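Local coordinates for protein 3-methyladenine dna-glycosylase (Archaeoglobus fulgidus, PDB 2JHN) that belongs to the helix-hairpin-helix (HhH-GPD) superfamily of DNA repair proteins and also carries a TATA-box binding protein-like domain, at residues E207-E210 against Y211-F215; I218-W221 against T222-V226; S115-V118 against F119-I122; S181-K184 against A185-I188; A238-L241 against G242-R245. The protein carries 1 engineered substitution. One frame throughout, in Å; residues are numbered along the deposited sequence. Where two conformers were deposited one is given.

Contact 1: E207-E210 against Y211-F215; sequences EAYE and YLTSF. With NA (sodium ion), chain E.
Thr213 meets Tyr209 one helical turn back in two ways, by its methyl group and by its hydroxyl. CG2 lies over one face of the Tyr209 ring, 3.8 Å from the centroid and 20° off the ring normal, which defines a CH-pi contact. The hydroxyl OG1 donates to Tyr209 O at 2.8 Å. Both follow from one rotation: chi1 of 55° sets OG1 between the backbone N and the carbonyl carbon and leaves CG2 beside the N. Tyr209 O also accepts from Thr213 N at 3.0 Å, and the two donors arrive from opposite faces of the carbonyl plane. Past Thr213 the pattern weakens: the bond from Ser214 N to Glu210 O is bent to 124°, while Ser214 OG donates to Tyr211 O at 2.7 Å. In the next shell Phe215 CE2 packs over a face of the Tyr211 ring, whose OH is hydrogen-bonded to Glu194. This turn presents Thr213 O at 2.3 Å and Phe215 O at 2.5 Å to a sodium ion that two waters and Ile218 O also bind. A cation held by main-chain carbonyls where the first helix gives way to the hairpin is characteristic of the helix-hairpin-helix motif.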
loop_
_atom_site.group_PDB
_atom_site.type_symbol
_atom_site.label_atom_id
_atom_site.label_comp_id
_atom_site.label_asym_id
_atom_site.label_seq_id
_atom_site.Cartn_x
_atom_site.Cartn_y
_atom_site.Cartn_z
ATOM N N GLU A 207 0.039 -20.425 -4.620
ATOM C CA GLU A 207 -1.045 -20.369 -5.617
ATOM C C GLU A 207 -1.237 -18.940 -6.182
ATOM O O GLU A 207 -1.438 -18.744 -7.393
ATOM C CB GLU A 207 -2.370 -20.831 -4.978
ATOM C CG GLU A 207 -2.426 -22.318 -4.482
ATOM C CD GLU A 207 -1.765 -22.578 -3.112
ATOM O OE1 GLU A 207 -1.238 -21.645 -2.456
ATOM O OE2 GLU A 207 -1.760 -23.758 -2.692
ATOM N N ALA A 208 -1.223 -17.956 -5.287
ATOM C CA ALA A 208 -1.345 -16.549 -5.694
ATOM C C ALA A 208 -0.129 -16.128 -6.531
ATOM O O ALA A 208 -0.297 -15.461 -7.544
ATOM C CB ALA A 208 -1.547 -15.657 -4.478
ATOM N N TYR A 209 1.076 -16.552 -6.130
ATOM C CA TYR A 209 2.299 -16.271 -6.906
ATOM C C TYR A 209 2.209 -16.829 -8.332
ATOM O O TYR A 209 2.544 -16.149 -9.299
ATOM C CB TYR A 209 3.556 -16.841 -6.200
ATOM C CG TYR A 209 4.825 -16.498 -6.944
ATOM C CD1 TYR A 209 5.469 -15.277 -6.737
ATOM C CD2 TYR A 209 5.378 -17.385 -7.898
ATOM C CE1 TYR A 209 6.660 -14.942 -7.451
ATOM C CE2 TYR A 209 6.555 -17.051 -8.600
ATOM C CZ TYR A 209 7.187 -15.831 -8.375
ATOM O OH TYR A 209 8.349 -15.505 -9.081
ATOM N N GLU A 210 1.745 -18.064 -8.468
ATOM C CA GLU A 210 1.653 -18.677 -9.796
ATOM C C GLU A 210 0.558 -18.036 -10.645
ATOM O O GLU A 210 0.696 -17.937 -11.857
ATOM C CB GLU A 210 1.453 -20.194 -9.691
ATOM C CG GLU A 210 2.684 -20.941 -9.209
ATOM C CD GLU A 210 3.862 -20.848 -10.180
ATOM O OE1 GLU A 210 3.638 -20.969 -11.407
ATOM O OE2 GLU A 210 5.011 -20.676 -9.716
ATOM N N TYR A 211 -0.516 -17.574 -10.012
ATOM C CA TYR A 211 -1.545 -16.847 -10.741
ATOM C C TYR A 211 -1.003 -15.513 -11.268
ATOM O O TYR A 211 -1.117 -15.210 -12.471
ATOM C CB TYR A 211 -2.782 -16.650 -9.883
ATOM C CG TYR A 211 -3.838 -15.761 -10.510
ATOM C CD1 TYR A 211 -4.681 -16.245 -11.511
ATOM C CD2 TYR A 211 -3.991 -14.432 -10.090
ATOM C CE1 TYR A 211 -5.667 -15.413 -12.099
ATOM C CE2 TYR A 211 -4.950 -13.595 -10.645
ATOM C CZ TYR A 211 -5.790 -14.098 -11.658
ATOM O OH TYR A 211 -6.759 -13.285 -12.188
ATOM N N LEU A 212 -0.379 -14.735 -10.384
ATOM C CA LEU A 212 0.130 -13.418 -10.798
ATOM C C LEU A 212 1.158 -13.558 -11.922
ATOM O O LEU A 212 1.051 -12.895 -12.939
ATOM C CB LEU A 212 0.702 -12.640 -9.599
ATOM C CG LEU A 212 -0.405 -12.252 -8.607
ATOM C CD1 LEU A 212 0.223 -11.907 -7.260
ATOM C CD2 LEU A 212 -1.189 -11.070 -9.185
ATOM N N THR A 213 2.107 -14.477 -11.759
ATOM C CA THR A 213 3.204 -14.611 -12.704
ATOM C C THR A 213 2.760 -15.297 -13.998
ATOM O O THR A 213 3.493 -15.260 -14.985
ATOM C CB THR A 213 4.438 -15.349 -12.117
ATOM O OG1 THR A 213 4.045 -16.626 -11.599
ATOM C CG2 THR A 213 5.096 -14.512 -11.013
ATOM N N SER A 214 1.570 -15.883 -13.992
ATOM C CA SER A 214 0.971 -16.473 -15.203
ATOM C C SER A 214 0.598 -15.417 -16.268
ATOM O O SER A 214 0.378 -15.757 -17.444
ATOM C CB SER A 214 -0.230 -17.375 -14.849
ATOM O OG SER A 214 -1.434 -16.636 -14.744
ATOM N N PHE A 215 0.513 -14.150 -15.871
ATOM C CA PHE A 215 0.314 -13.067 -16.829
ATOM C C PHE A 215 1.651 -12.645 -17.440
ATOM O O PHE A 215 2.634 -12.467 -16.729
ATOM C CB PHE A 215 -0.378 -11.874 -16.146
ATOM C CG PHE A 215 -1.789 -12.169 -15.710
ATOM C CD1 PHE A 215 -2.871 -11.868 -16.545
ATOM C CD2 PHE A 215 -2.042 -12.754 -14.475
ATOM C CE1 PHE A 215 -4.178 -12.152 -16.142
ATOM C CE2 PHE A 215 -3.367 -13.029 -14.060
ATOM C CZ PHE A 215 -4.418 -12.733 -14.896
HETATM NA NA NA E . 4.699 -13.613 -16.090
HETATM O O HOH W 1 6.112 -12.272 -17.575
HETATM O O HOH W 2 6.826 -14.856 -15.536
#

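Contact 2: I218-W221 against T222-V226. With NA (sodium ion), chain E.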
loop_
_atom_site.group_PDB
_atom_site.type_symbol
_atom_site.label_atom_id
_atom_site.label_comp_id
_atom_site.label_asym_id
_atom_site.label_seq_id
_atom_site.Cartn_x
_atom_site.Cartn_y
_atom_site.Cartn_z
ATOM N N ILE A 218 4.116 -9.794 -15.807
ATOM C CA ILE A 218 4.211 -9.861 -14.339
ATOM C C ILE A 218 5.261 -10.917 -13.990
ATOM O O ILE A 218 5.030 -12.103 -14.195
ATOM C CB ILE A 218 2.883 -10.191 -13.663
ATOM C CG1 ILE A 218 1.815 -9.131 -14.026
ATOM C CG2 ILE A 218 3.087 -10.283 -12.135
ATOM C CD1 ILE A 218 0.478 -9.255 -13.293
ATOM N N GLY A 219 6.385 -10.474 -13.439
ATOM C CA GLY A 219 7.439 -11.408 -13.010
ATOM C C GLY A 219 7.552 -11.473 -11.490
ATOM O O GLY A 219 6.605 -11.067 -10.752
ATOM N N ARG A 220 8.709 -11.958 -11.025
ATOM C CA ARG A 220 8.894 -12.235 -9.592
ATOM C C ARG A 220 8.708 -10.973 -8.727
ATOM O O ARG A 220 7.987 -11.021 -7.732
ATOM C CB ARG A 220 10.259 -12.863 -9.329
ATOM C CG ARG A 220 10.501 -13.134 -7.877
ATOM C CD ARG A 220 11.758 -13.979 -7.686
ATOM N NE ARG A 220 11.683 -14.607 -6.373
ATOM C CZ ARG A 220 12.591 -15.439 -5.875
ATOM N NH1 ARG A 220 13.687 -15.747 -6.590
ATOM N NH2 ARG A 220 12.396 -15.964 -4.656
ATOM N N TRP A 221 9.343 -9.864 -9.116
ATOM C CA TRP A 221 9.302 -8.646 -8.314
ATOM C C TRP A 221 7.878 -8.109 -8.178
ATOM O O TRP A 221 7.416 -7.898 -7.068
ATOM C CB TRP A 221 10.238 -7.559 -8.865
ATOM C CG TRP A 221 10.046 -6.242 -8.192
ATOM C CD1 TRP A 221 10.234 -5.951 -6.856
ATOM C CD2 TRP A 221 9.597 -5.034 -8.805
ATOM N NE1 TRP A 221 9.938 -4.627 -6.618
ATOM C CE2 TRP A 221 9.545 -4.042 -7.795
ATOM C CE3 TRP A 221 9.254 -4.681 -10.125
ATOM C CZ2 TRP A 221 9.143 -2.719 -8.057
ATOM C CZ3 TRP A 221 8.873 -3.363 -10.388
ATOM C CH2 TRP A 221 8.814 -2.400 -9.355
ATOM N N THR A 222 7.183 -7.924 -9.299
ATOM C CA THR A 222 5.795 -7.446 -9.264
ATOM C C THR A 222 4.899 -8.393 -8.456
ATOM O O THR A 222 4.048 -7.936 -7.681
ATOM C CB THR A 222 5.259 -7.296 -10.681
ATOM O OG1 THR A 222 6.050 -6.292 -11.345
ATOM C CG2 THR A 222 3.748 -6.906 -10.661
ATOM N N ALA A 223 5.090 -9.699 -8.620
ATOM C CA ALA A 223 4.210 -10.667 -7.944
ATOM C C ALA A 223 4.461 -10.606 -6.413
ATOM O O ALA A 223 3.502 -10.551 -5.600
ATOM C CB ALA A 223 4.406 -12.103 -8.523
ATOM N N GLU A 224 5.734 -10.591 -6.026
ATOM C CA GLU A 224 6.086 -10.514 -4.588
ATOM C C GLU A 224 5.689 -9.186 -3.957
ATOM O O GLU A 224 5.239 -9.169 -2.793
ATOM C CB GLU A 224 7.560 -10.840 -4.331
ATOM C CG GLU A 224 7.908 -12.288 -4.732
ATOM C CD GLU A 224 9.337 -12.671 -4.438
ATOM O OE1 GLU A 224 10.184 -11.755 -4.233
ATOM O OE2 GLU A 224 9.588 -13.912 -4.388
ATOM N N LEU A 225 5.843 -8.097 -4.694
ATOM C CA LEU A 225 5.366 -6.779 -4.211
ATOM C C LEU A 225 3.833 -6.816 -3.988
ATOM O O LEU A 225 3.339 -6.429 -2.927
ATOM C CB LEU A 225 5.755 -5.672 -5.197
ATOM C CG LEU A 225 5.613 -4.220 -4.777
ATOM C CD1 LEU A 225 6.586 -3.972 -3.599
ATOM C CD2 LEU A 225 5.982 -3.347 -6.005
ATOM N N VAL A 226 3.092 -7.340 -4.960
ATOM C CA VAL A 226 1.613 -7.476 -4.802
ATOM C C VAL A 226 1.280 -8.309 -3.578
ATOM O O VAL A 226 0.457 -7.903 -2.752
ATOM C CB VAL A 226 0.956 -8.063 -6.060
ATOM C CG1 VAL A 226 -0.507 -8.536 -5.769
ATOM C CG2 VAL A 226 0.992 -7.021 -7.205
HETATM NA NA NA E . 4.699 -13.613 -16.090
HETATM O O HOH W 3 8.240 -8.250 -12.120
HETATM O O HOH W 1 6.112 -12.272 -17.575
HETATM O O HOH W 2 6.826 -14.856 -15.536
#
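Gly219 O, Arg220 O and Trp221 O accept in turn from Ala223 N, Glu224 N and Leu225 N, regular i to i+4 bonds of 2.9 to 3.0 Å that start the helix straight after its N-cap, Gly219. Gly219 has no side chain to accept from Thr222 N, and a water does so instead, at 3.0 Å; it also accepts weakly from Gly219 N. Arg220 has CG anti to its N (chi1 179°) and an extended chain, and its NE donates to Glu224 OE2 in a salt bridge of 3.0 Å, nearly straight at 168°. The oxygen lies in the guanidinium plane, yet NE comes from above the carboxylate plane, the two planes being 73° apart. Arg263 pairs with the other oxygen, OE1, so two cations would probably keep Glu224 ionised. Trp221 and Leu225 run side by side, CZ2 to CD2 3.8 Å. On another side Ile218 CG2 and Thr222 CG2 meet 3.7 Å apart, the side chains crossing at about a right angle, while Thr222 OG1 bonds to Gln129. Ile218 O, 2.5 Å from the sodium ion, brings the hairpin to the cation. The arrangement is that of the hairpin and second helix of a helix-hairpin-helix motif.

Contact 3: S115-V118 against F119-I122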
loop_
_atom_site.group_PDB
_atom_site.type_symbol
_atom_site.label_atom_id
_atom_site.label_comp_id
_atom_site.label_asym_id
_atom_site.label_seq_id
_atom_site.Cartn_x
_atom_site.Cartn_y
_atom_site.Cartn_z
ATOM N N SER A 115 -3.254 -0.505 -0.992
ATOM C CA SER A 115 -4.459 -0.484 -1.821
ATOM C C SER A 115 -5.694 -0.929 -1.015
ATOM O O SER A 115 -5.576 -1.674 -0.038
ATOM C CB SER A 115 -4.288 -1.400 -3.040
ATOM O OG SER A 115 -4.043 -2.759 -2.660
ATOM N N MET A 116 -6.874 -0.493 -1.451
ATOM C CA MET A 116 -8.129 -0.898 -0.811
ATOM C C MET A 116 -8.914 -1.948 -1.622
ATOM O O MET A 116 -10.091 -2.221 -1.338
ATOM C CB MET A 116 -8.996 0.324 -0.495
ATOM C CG MET A 116 -8.267 1.401 0.324
ATOM S SD MET A 116 -9.292 2.118 1.637
ATOM C CE MET A 116 -9.662 0.617 2.540
ATOM N N SER A 117 -8.255 -2.516 -2.634
ATOM C CA SER A 117 -8.758 -3.701 -3.347
ATOM C C SER A 117 -7.578 -4.389 -4.021
ATOM O O SER A 117 -6.557 -3.748 -4.308
ATOM C CB SER A 117 -9.820 -3.349 -4.420
ATOM O OG SER A 117 -9.265 -2.665 -5.558
ATOM N N VAL A 118 -7.746 -5.684 -4.317
ATOM C CA VAL A 118 -6.724 -6.441 -5.049
ATOM C C VAL A 118 -6.466 -5.825 -6.427
ATOM O O VAL A 118 -5.309 -5.691 -6.867
ATOM C CB VAL A 118 -7.164 -7.926 -5.209
ATOM C CG1 VAL A 118 -6.211 -8.702 -6.164
ATOM C CG2 VAL A 118 -7.229 -8.585 -3.837
ATOM N N PHE A 119 -7.550 -5.503 -7.137
ATOM C CA PHE A 119 -7.427 -4.835 -8.422
ATOM C C PHE A 119 -6.560 -3.572 -8.363
ATOM O O PHE A 119 -5.644 -3.415 -9.163
ATOM C CB PHE A 119 -8.793 -4.467 -9.043
ATOM C CG PHE A 119 -8.656 -3.826 -10.381
ATOM C CD1 PHE A 119 -8.051 -4.525 -11.430
ATOM C CD2 PHE A 119 -9.106 -2.534 -10.603
ATOM C CE1 PHE A 119 -7.908 -3.959 -12.680
ATOM C CE2 PHE A 119 -8.969 -1.928 -11.898
ATOM C CZ PHE A 119 -8.377 -2.639 -12.921
ATOM N N GLU A 120 -6.828 -2.698 -7.393
ATOM C CA GLU A 120 -6.027 -1.484 -7.242
ATOM C C GLU A 120 -4.548 -1.821 -6.992
ATOM O O GLU A 120 -3.656 -1.202 -7.585
ATOM C CB GLU A 120 -6.610 -0.595 -6.143
ATOM C CG GLU A 120 -5.747 0.635 -5.802
ATOM C CD GLU A 120 -6.229 1.389 -4.566
ATOM O OE1 GLU A 120 -7.232 0.985 -3.938
ATOM O OE2 GLU A 120 -5.557 2.414 -4.230
ATOM N N GLY A 121 -4.294 -2.781 -6.103
ATOM C CA GLY A 121 -2.914 -3.206 -5.785
ATOM C C GLY A 121 -2.163 -3.730 -6.999
ATOM O O GLY A 121 -1.012 -3.350 -7.229
ATOM N N ILE A 122 -2.809 -4.592 -7.797
ATOM C CA ILE A 122 -2.158 -5.088 -9.019
ATOM C C ILE A 122 -1.884 -3.965 -10.035
ATOM O O ILE A 122 -0.764 -3.851 -10.546
ATOM C CB ILE A 122 -2.931 -6.276 -9.703
ATOM C CG1 ILE A 122 -3.054 -7.466 -8.738
ATOM C CG2 ILE A 122 -2.198 -6.700 -11.015
ATOM C CD1 ILE A 122 -4.066 -8.537 -9.203
HETATM O O HOH W 4 -9.654 0.047 -4.722
#
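Glu120 reaches back with its chain extended, and one face of its carboxylate looks at Met116 N and Ser115 CB. Met116 N donates to OE1 at 2.9 Å from well above the carboxylate plane, 58° out of it, and Ser115 CB sits 3.7 Å from Glu120 CD on the same side. A water donates to OE1 from the opposite side of the plane, and Arg37 forms a salt bridge with the same oxygen; three donors, Met116 N, the water and Arg37, thus meet OE1, which probably favours the ionised form. That water also bonds to Ser117 OG. Ser117 is the N-cap of helix 118-127: with chi1 at 71° its OG stands between the backbone N and the carbonyl carbon and accepts from Glu120 N at 3.1 Å, an angle of 163°. Glu120 therefore bonds twice to the turn ahead of it, its N-H to Ser117 OG and its carboxylate to Met116 N. Gly121, where the helical bond to Ser117 O closes, lets Ser115 OG come within 3.4 Å of its CA. Val118 CG1 and Ile122 CD1, one turn apart, lie alongside each other at 3.7 Å. Beyond the polar cap Met116 packs on strand 34-41 and helix 69-80, whereas Phe119 turns to Ile191 and Ala192 of helix 182-192.

Contact 4: S181-K184 against A185-I188; sequences SRRK and AELI
A serine-capped helix start with a surface salt-bridge network joins Arg182 and Arg183 to Glu186 across the first turn of helix 182-192. Ser181 is the N-cap, and its OG accepts from Lys184 N at 3.3 Å, while Ser181 O takes the first helical bond, from Ala185 N. Arg182 reaches forward with its chain extended from CG to NE, and NE donates to Glu186 OE2 at 3.3 Å. The bond is bent, 135°, in keeping with an oxygen tilted 29° from the guanidinium plane; NE in turn meets OE2 from above the carboxylate plane. Glu186 OE1 serves Arg183 instead, NE standing 3.6 Å away with the oxygen at the guanidinium edge. Leu187 CB lies over one face of that guanidinium group, 3.8 Å above its plane. Arg183 was deposited in two conformers, which makes its part in the network less certain. Both arginines have further partners: Arg182 NH1 pairs with Glu173 and Arg183 NH2 bonds to Lys216 O. Lys184 stretches away from the network and donates from NZ to Ile127 O and Gln129 O. The buried side of the turn packs Ala185 and Ile188 against helix 164-177, sets Leu187 and Ile188 on Ile126 of helix 118-127, and lets Leu187 touch Phe215 and Ile218 around the hairpin.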
loop_
_atom_site.group_PDB
_atom_site.type_symbol
_atom_site.label_atom_id
_atom_site.label_comp_id
_atom_site.label_asym_id
_atom_site.label_seq_id
_atom_site.Cartn_x
_atom_site.Cartn_y
_atom_site.Cartn_z
ATOM N N SER A 181 2.465 3.614 -20.732
ATOM C CA SER A 181 3.039 2.920 -21.872
ATOM C C SER A 181 2.007 1.955 -22.417
ATOM O O SER A 181 1.133 1.495 -21.684
ATOM C CB SER A 181 4.299 2.143 -21.458
ATOM O OG SER A 181 3.985 0.832 -20.992
ATOM N N ARG A 182 2.102 1.636 -23.698
ATOM C CA ARG A 182 1.134 0.723 -24.306
ATOM C C ARG A 182 1.016 -0.670 -23.618
ATOM O O ARG A 182 -0.097 -1.154 -23.395
ATOM C CB ARG A 182 1.389 0.567 -25.812
ATOM C CG ARG A 182 0.501 -0.481 -26.415
ATOM C CD ARG A 182 0.434 -0.459 -27.925
ATOM N NE ARG A 182 -0.796 -1.154 -28.297
ATOM C CZ ARG A 182 -1.953 -0.557 -28.581
ATOM N NH1 ARG A 182 -2.050 0.776 -28.594
ATOM N NH2 ARG A 182 -3.013 -1.299 -28.876
ATOM N N ARG A 183 2.151 -1.296 -23.287
ATOM C CA ARG A 183 2.117 -2.635 -22.674
ATOM C C ARG A 183 1.482 -2.617 -21.287
ATOM O O ARG A 183 0.692 -3.501 -20.965
ATOM C CB ARG A 183 3.503 -3.305 -22.621
ATOM C CG ARG A 183 3.440 -4.808 -22.257
ATOM C CD ARG A 183 2.562 -5.575 -23.251
ATOM N NE ARG A 183 1.604 -6.558 -22.703
ATOM C CZ ARG A 183 1.746 -7.282 -21.592
ATOM N NH1 ARG A 183 2.813 -7.162 -20.814
ATOM N NH2 ARG A 183 0.787 -8.139 -21.248
ATOM N N LYS A 184 1.835 -1.612 -20.485
ATOM C CA LYS A 184 1.241 -1.425 -19.132
ATOM C C LYS A 184 -0.286 -1.300 -19.260
ATOM O O LYS A 184 -1.048 -2.050 -18.629
ATOM C CB LYS A 184 1.825 -0.202 -18.397
ATOM C CG LYS A 184 3.155 -0.446 -17.630
ATOM C CD LYS A 184 3.713 0.824 -17.028
ATOM C CE LYS A 184 5.105 0.587 -16.431
ATOM N NZ LYS A 184 5.614 1.815 -15.785
ATOM N N ALA A 185 -0.734 -0.378 -20.112
ATOM C CA ALA A 185 -2.160 -0.229 -20.416
ATOM C C ALA A 185 -2.787 -1.540 -20.835
ATOM O O ALA A 185 -3.849 -1.912 -20.355
ATOM C CB ALA A 185 -2.385 0.864 -21.494
ATOM N N GLU A 186 -2.108 -2.264 -21.717
ATOM C CA GLU A 186 -2.556 -3.564 -22.160
ATOM C C GLU A 186 -2.699 -4.591 -21.026
ATOM O O GLU A 186 -3.679 -5.313 -20.957
ATOM C CB GLU A 186 -1.584 -4.086 -23.219
ATOM C CG GLU A 186 -1.798 -3.454 -24.570
ATOM C CD GLU A 186 -1.016 -4.140 -25.674
ATOM O OE1 GLU A 186 0.012 -4.793 -25.364
ATOM O OE2 GLU A 186 -1.431 -4.014 -26.849
ATOM N N LEU A 187 -1.713 -4.628 -20.133
ATOM C CA LEU A 187 -1.723 -5.580 -19.028
ATOM C C LEU A 187 -2.825 -5.244 -17.992
ATOM O O LEU A 187 -3.522 -6.136 -17.507
ATOM C CB LEU A 187 -0.335 -5.640 -18.395
ATOM C CG LEU A 187 -0.055 -6.696 -17.319
ATOM C CD1 LEU A 187 -0.445 -8.101 -17.794
ATOM C CD2 LEU A 187 1.408 -6.618 -16.881
ATOM N N ILE A 188 -2.975 -3.961 -17.669
ATOM C CA ILE A 188 -4.016 -3.517 -16.732
ATOM C C ILE A 188 -5.411 -3.865 -17.271
ATOM O O ILE A 188 -6.253 -4.400 -16.556
ATOM C CB ILE A 188 -3.844 -2.024 -16.351
ATOM C CG1 ILE A 188 -2.549 -1.868 -15.520
ATOM C CG2 ILE A 188 -5.102 -1.504 -15.599
ATOM C CD1 ILE A 188 -2.122 -0.452 -15.256
#

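Contact 5: A238-L241 against G242-R245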
loop_
_atom_site.group_PDB
_atom_site.type_symbol
_atom_site.label_atom_id
_atom_site.label_comp_id
_atom_site.label_asym_id
_atom_site.label_seq_id
_atom_site.Cartn_x
_atom_site.Cartn_y
_atom_site.Cartn_z
ATOM N N ALA A 238 12.580 -9.229 -2.377
ATOM C CA ALA A 238 14.015 -8.944 -2.270
ATOM C C ALA A 238 14.638 -8.322 -3.532
ATOM O O ALA A 238 15.705 -7.681 -3.458
ATOM C CB ALA A 238 14.750 -10.239 -1.853
ATOM N N ASP A 239 13.999 -8.509 -4.691
ATOM C CA ASP A 239 14.464 -7.861 -5.933
ATOM C C ASP A 239 14.217 -6.351 -5.945
ATOM O O ASP A 239 14.787 -5.641 -6.757
ATOM C CB ASP A 239 13.853 -8.507 -7.194
ATOM C CG ASP A 239 14.222 -9.964 -7.329
ATOM O OD1 ASP A 239 15.413 -10.247 -7.625
ATOM O OD2 ASP A 239 13.330 -10.829 -7.116
ATOM N N ASP A 240 13.363 -5.853 -5.048
ATOM C CA ASP A 240 13.064 -4.424 -5.035
ATOM C C ASP A 240 14.365 -3.642 -4.745
ATOM O O ASP A 240 15.057 -3.928 -3.758
ATOM C CB ASP A 240 11.951 -4.121 -4.005
ATOM C CG ASP A 240 11.439 -2.688 -4.110
ATOM O OD1 ASP A 240 10.375 -2.469 -4.741
ATOM O OD2 ASP A 240 12.120 -1.782 -3.580
ATOM N N LEU A 241 14.714 -2.696 -5.617
ATOM C CA LEU A 241 15.975 -1.930 -5.460
ATOM C C LEU A 241 16.032 -1.071 -4.187
ATOM O O LEU A 241 17.070 -0.973 -3.557
ATOM C CB LEU A 241 16.243 -1.068 -6.690
ATOM C CG LEU A 241 17.107 -1.887 -7.648
ATOM C CD1 LEU A 241 16.336 -2.335 -8.876
ATOM C CD2 LEU A 241 18.328 -1.066 -8.014
ATOM N N GLY A 242 14.907 -0.468 -3.820
ATOM C CA GLY A 242 14.800 0.210 -2.536
ATOM C C GLY A 242 15.014 -0.702 -1.342
ATOM O O GLY A 242 15.679 -0.318 -0.366
ATOM N N VAL A 243 14.455 -1.912 -1.406
ATOM C CA VAL A 243 14.654 -2.902 -0.347
ATOM C C VAL A 243 16.132 -3.292 -0.241
ATOM O O VAL A 243 16.688 -3.342 0.859
ATOM C CB VAL A 243 13.748 -4.155 -0.557
ATOM C CG1 VAL A 243 14.125 -5.292 0.400
ATOM C CG2 VAL A 243 12.263 -3.779 -0.376
ATOM N N ARG A 244 16.766 -3.571 -1.385
ATOM C CA ARG A 244 18.185 -3.957 -1.391
ATOM C C ARG A 244 19.075 -2.857 -0.778
ATOM O O ARG A 244 19.912 -3.139 0.094
ATOM C CB ARG A 244 18.629 -4.337 -2.814
ATOM C CG ARG A 244 18.015 -5.651 -3.315
ATOM C CD ARG A 244 18.374 -5.896 -4.799
ATOM N NE ARG A 244 19.828 -5.919 -4.980
ATOM C CZ ARG A 244 20.451 -5.580 -6.105
ATOM N NH1 ARG A 244 19.757 -5.186 -7.161
ATOM N NH2 ARG A 244 21.775 -5.639 -6.174
ATOM N N ARG A 245 18.839 -1.616 -1.193
ATOM C CA ARG A 245 19.534 -0.442 -0.630
ATOM C C ARG A 245 19.383 -0.337 0.893
ATOM O O ARG A 245 20.380 -0.204 1.611
ATOM C CB ARG A 245 19.070 0.855 -1.285
ATOM C CG ARG A 245 19.444 1.023 -2.763
ATOM C CD ARG A 245 19.168 2.456 -3.280
ATOM N NE ARG A 245 17.769 2.863 -3.234
ATOM C CZ ARG A 245 16.948 2.914 -4.284
ATOM N NH1 ARG A 245 17.376 2.580 -5.504
ATOM N NH2 ARG A 245 15.687 3.301 -4.120
HETATM O O HOH W 5 17.037 -5.835 -8.077
#
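Asp240 is the N-cap of helix 241-251: its OD2 accepts from Val243 N at 3.2 Å, through its anti lone pair and at an angle of 152°. The torsion explains the reach, since CG is anti to the backbone N (chi1 -171°) and the carboxylate folds forward over the first turn. OD1 is held separately, by the indole NE1 of Trp221. Among the backbone bonds, Arg244 N meets Asp240 O at 2.9 Å in the carbonyl plane, and Arg245 N follows with Leu241 O. A water adds a bridge from the loop to the helix, donating to Asp239 O at 2.6 Å and accepting from Arg244 NH1 at 2.9 Å. Packing is of two kinds. Val243 CG2 touches Asp240 CB at 3.7 Å, the side chains crossing at about a right angle. The flat guanidinium of Arg245, its chain bent at chi3, folds back over the helix start, with Gly242 CA 3.4 Å above one face and Leu241 O over the same face. The charges are paired further out: Arg245 NH2 with Asp285, Asp239 with Arg263, while Arg244 NE donates to Gln257 O. The start of helix 241-251 packs against both helices 259-270 and 274-287, Val243 touching Val262, Leu278 and Phe282, and the loop ahead of it rests on the start of helix 220-229.

In the fold
Contact 3, about 8 Å from the chain centre to its own, is buried, and its one carboxylate is satisfied by a backbone N-H, a water and Arg37 beside a serine cap; contact 4, about 21 Å out, spreads arginines over a partly exposed turn. Contacts 1 and 2 hold successive helices of the helix-hairpin-helix motif, share the sodium ion and two waters, and pack Thr213 CG2 on Ala223 CB. Leu212, Val226 and Ile122 join contacts 1, 2 and 3 by apolar packing. Leu187 of contact 4 packs on Ile218 and Phe215 of the hairpin region. Contact 5 touches contact 2 but none of the others. Side chains cap helix starts at contacts 3, 4 and 5; at contact 2, where the N-cap is glycine, a water accepts from Thr222 N.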